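Local coordinates for protein N-(5'-phosphoribosyl)anthranilate isomerase (Thermococcus kodakarensis, PDB 5LHF) that catalyses the isomerisation of N-(5-phospho-beta-D-ribosyl)anthranilate to 1-(2-carboxyphenylamino)-1-deoxy-D-ribulose 5-phosphate, the third step of tryptophan biosynthesis from chorismate, at residues E52-L57 against A76-V81. Sequence-based numbering, arbitrary orientation.
Sequences EIPIYL and AEYIQV
Tyr78 packs against both Pro54 and Tyr56, and of the twelve residues it has the most surface buried here. Over one face of its ring lies Pro54 CB, 3.9 Å from the ring centroid, a CH-pi contact over the face, displaced toward CE2. Its own CB makes a second one, 3.7 Å from the centroid of the Tyr56 ring. The two aromatic planes meet obliquely at 55°, with Tyr56 OH 3.7 Å from Tyr78 CD1. Tyr78 CG stands anti to its carbonyl carbon and beside the backbone N (chi1 -65°), which turns the ring toward Pro54. With an alanine here, Pro54 would probably lose the aromatic surface it rests on, and a gap would open beside the Tyr56 hydroxyl.

Leu57 supplies the backbone pairing. Its N donates to Tyr78 O (2.9 Å, 174° at the hydrogen) and its O accepts from Gln80 N (2.9 Å), the alternating pattern of parallel strands straddling Ile79. Both donors sit above the carbonyl planes of their acceptors. The Leu57 side chain shares a sheet face with Ile79 and meets Ala76, CB to CB at 3.8 Å. Just before the paired region, a water donates to Ile55 O and accepts from Glu77 N, bridging the two segments where they diverge.

These are neighbouring strands of the TIM barrel, 55-59 and 78-81, joined in a beta-alpha-beta crossover by helix 64-74. That helix covers Leu57 through Ala70 and Thr74, and Ile79 through Trp67, while Tyr56 and Gln80 both reach Met102 of strand 100-106, and strand 26-30 bonds to the backbone of Tyr56.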
ATOM      1  N   GLU A  52      -4.188  10.930 -13.053  1.00 12.27           N
ATOM      2  CA  GLU A  52      -5.264  11.826 -12.656  1.00 13.28           C
ATOM      3  C   GLU A  52      -5.834  11.504 -11.275  1.00 21.02           C
ATOM      4  O   GLU A  52      -6.764  12.187 -10.834  1.00 26.45           O
ATOM      5  CB  GLU A  52      -6.368  11.816 -13.734  1.00 12.38           C
ATOM      6  CG  GLU A  52      -5.871  12.432 -15.041  1.00 15.72           C
ATOM      7  CD  GLU A  52      -6.863  12.328 -16.188  1.00 32.97           C
ATOM      8  OE1 GLU A  52      -6.526  12.806 -17.301  1.00 30.66           O
ATOM      9  OE2 GLU A  52      -7.962  11.762 -15.984  1.00 40.80           O
ATOM     10  N   ILE A  53      -5.305  10.494 -10.587  1.00 13.42           N
ATOM     11  CA  ILE A  53      -5.559  10.245  -9.161  1.00 11.35           C
ATOM     12  C   ILE A  53      -4.219  10.238  -8.425  1.00 15.13           C
ATOM     13  O   ILE A  53      -3.162  10.158  -9.069  1.00 11.92           O
ATOM     14  CB  ILE A  53      -6.302   8.914  -8.930  1.00 14.89           C
ATOM     15  CG1 ILE A  53      -5.397   7.730  -9.281  1.00 14.38           C
ATOM     16  CG2 ILE A  53      -7.630   8.878  -9.704  1.00 13.47           C
ATOM     17  CD1 ILE A  53      -6.092   6.362  -9.166  1.00 14.00           C
ATOM     18  N   PRO A  54      -4.199  10.300  -7.093  1.00 15.42           N
ATOM     19  CA  PRO A  54      -2.921  10.194  -6.380  1.00 13.64           C
ATOM     20  C   PRO A  54      -2.180   8.924  -6.774  1.00 15.50           C
ATOM     21  O   PRO A  54      -2.762   7.838  -6.837  1.00 14.77           O
ATOM     22  CB  PRO A  54      -3.343  10.174  -4.907  1.00 11.12           C
ATOM     23  CG  PRO A  54      -4.591  10.977  -4.883  1.00 16.60           C
ATOM     24  CD  PRO A  54      -5.309  10.642  -6.178  1.00 13.46           C
ATOM     25  N   ILE A  55      -0.892   9.062  -7.077  1.00  9.90           N
ATOM     26  CA  ILE A  55      -0.088   7.906  -7.454  1.00  7.88           C
ATOM     27  C   ILE A  55       1.138   7.853  -6.546  1.00 18.78           C
ATOM     28  O   ILE A  55       1.952   8.788  -6.524  1.00 15.43           O
ATOM     29  CB  ILE A  55       0.297   7.920  -8.945  1.00  9.33           C
ATOM     30  CG1 ILE A  55       1.196   6.719  -9.285  1.00 17.81           C
ATOM     31  CG2 ILE A  55       0.910   9.268  -9.369  1.00 14.51           C
ATOM     32  CD1 ILE A  55       1.354   6.485 -10.778  1.00 16.06           C
ATOM     33  N   TYR A  56       1.249   6.779  -5.775  1.00 10.61           N
ATOM     34  CA  TYR A  56       2.367   6.631  -4.851  1.00  7.75           C
ATOM     35  C   TYR A  56       3.614   6.135  -5.567  1.00  9.17           C
ATOM     36  O   TYR A  56       3.549   5.196  -6.362  1.00  9.60           O
ATOM     37  CB  TYR A  56       1.985   5.658  -3.729  1.00  8.40           C
ATOM     38  CG  TYR A  56       1.001   6.272  -2.764  1.00 11.77           C
ATOM     39  CD1 TYR A  56      -0.361   6.307  -3.053  1.00  9.80           C
ATOM     40  CD2 TYR A  56       1.439   6.825  -1.575  1.00 10.33           C
ATOM     41  CE1 TYR A  56      -1.258   6.893  -2.174  1.00 17.17           C
ATOM     42  CE2 TYR A  56       0.576   7.400  -0.699  1.00 12.53           C
ATOM     43  CZ  TYR A  56      -0.777   7.431  -0.987  1.00 15.06           C
ATOM     44  OH  TYR A  56      -1.619   8.035  -0.070  1.00 17.91           O
ATOM     45  N   LEU A  57       4.752   6.765  -5.271  1.00  6.51           N
ATOM     46  CA  LEU A  57       6.057   6.200  -5.608  1.00  8.10           C
ATOM     47  C   LEU A  57       6.368   5.160  -4.546  1.00 10.42           C
ATOM     48  O   LEU A  57       6.624   5.515  -3.391  1.00 11.79           O
ATOM     49  CB  LEU A  57       7.127   7.289  -5.643  1.00 10.21           C
ATOM     50  CG  LEU A  57       8.500   6.906  -6.218  1.00  9.93           C
ATOM     51  CD1 LEU A  57       8.397   6.572  -7.715  1.00 14.65           C
ATOM     52  CD2 LEU A  57       9.517   8.030  -5.979  1.00 14.02           C
ATOM     53  N   ALA A  76       7.356  12.902  -7.686  1.00 14.85           N
ATOM     54  CA  ALA A  76       6.315  12.274  -6.874  1.00 15.74           C
ATOM     55  C   ALA A  76       5.809  13.223  -5.799  1.00 14.07           C
ATOM     56  O   ALA A  76       6.584  13.947  -5.173  1.00 17.46           O
ATOM     57  CB  ALA A  76       6.836  11.000  -6.209  1.00 14.90           C
ATOM     58  N   GLU A  77       4.495  13.208  -5.594  1.00 13.50           N
ATOM     59  CA  GLU A  77       3.794  13.923  -4.542  1.00 10.41           C
ATOM     60  C   GLU A  77       3.465  13.017  -3.362  1.00 13.98           C
ATOM     61  O   GLU A  77       3.253  13.499  -2.240  1.00 16.57           O
ATOM     62  CB  GLU A  77       2.504  14.475  -5.168  1.00 37.35           C
ATOM     63  CG  GLU A  77       2.720  15.569  -6.205  1.00 47.66           C
ATOM     64  CD  GLU A  77       2.981  16.887  -5.537  1.00 61.56           C
ATOM     65  OE1 GLU A  77       3.555  17.806  -6.187  1.00 65.58           O
ATOM     66  OE2 GLU A  77       2.610  17.012  -4.337  1.00 68.82           O
ATOM     67  N   TYR A  78       3.362  11.717  -3.627  1.00 13.63           N
ATOM     68  CA  TYR A  78       3.013  10.681  -2.663  1.00 12.34           C
ATOM     69  C   TYR A  78       4.092   9.617  -2.695  1.00 17.83           C
ATOM     70  O   TYR A  78       4.544   9.234  -3.774  1.00 11.43           O
ATOM     71  CB  TYR A  78       1.674  10.017  -3.009  1.00  9.98           C
ATOM     72  CG  TYR A  78       0.509  10.967  -2.922  1.00 16.98           C
ATOM     73  CD1 TYR A  78      -0.230  11.082  -1.743  1.00 20.72           C
ATOM     74  CD2 TYR A  78       0.145  11.750  -4.010  1.00 18.88           C
ATOM     75  CE1 TYR A  78      -1.296  11.955  -1.655  1.00 18.45           C
ATOM     76  CE2 TYR A  78      -0.914  12.620  -3.932  1.00 19.60           C
ATOM     77  CZ  TYR A  78      -1.628  12.722  -2.752  1.00 21.81           C
ATOM     78  OH  TYR A  78      -2.688  13.596  -2.677  1.00 23.13           O
ATOM     79  N   ILE A  79       4.495   9.125  -1.524  1.00 12.05           N
ATOM     80  CA  ILE A  79       5.456   8.034  -1.469  1.00 11.51           C
ATOM     81  C   ILE A  79       4.946   6.976  -0.505  1.00 14.14           C
ATOM     82  O   ILE A  79       4.276   7.274   0.492  1.00 14.02           O
ATOM     83  CB  ILE A  79       6.884   8.500  -1.065  1.00 15.88           C
ATOM     84  CG1 ILE A  79       6.929   9.042   0.364  1.00 11.39           C
ATOM     85  CG2 ILE A  79       7.401   9.555  -2.046  1.00 11.10           C
ATOM     86  CD1 ILE A  79       8.354   9.392   0.832  1.00 15.65           C
ATOM     87  N   GLN A  80       5.245   5.727  -0.832  1.00  9.42           N
ATOM     88  CA  GLN A  80       4.910   4.593   0.024  1.00 10.55           C
ATOM     89  C   GLN A  80       6.228   3.972   0.453  1.00 15.81           C
ATOM     90  O   GLN A  80       6.949   3.398  -0.369  1.00 13.91           O
ATOM     91  CB  GLN A  80       4.019   3.588  -0.694  1.00 12.20           C
ATOM     92  CG  GLN A  80       3.813   2.270   0.065  1.00 15.24           C
ATOM     93  CD  GLN A  80       2.622   1.489  -0.475  1.00 13.33           C
ATOM     94  OE1 GLN A  80       1.668   2.064  -0.994  1.00 17.95           O
ATOM     95  NE2 GLN A  80       2.717   0.178  -0.435  1.00 16.16           N
ATOM     96  N   VAL A  81       6.536   4.096   1.737  1.00 13.80           N
ATOM     97  CA  VAL A  81       7.807   3.638   2.286  1.00 12.50           C
ATOM     98  C   VAL A  81       7.601   2.220   2.808  1.00 15.99           C
ATOM     99  O   VAL A  81       6.935   2.011   3.829  1.00 17.92           O
ATOM    100  CB  VAL A  81       8.303   4.586   3.381  1.00 21.51           C
ATOM    101  CG1 VAL A  81       9.569   4.057   4.048  1.00 21.84           C
ATOM    102  CG2 VAL A  81       8.560   5.954   2.791  1.00 19.54           C
TER
HETATM  103  O   HOH W   1       2.768  11.381  -7.043  1.00 16.49           O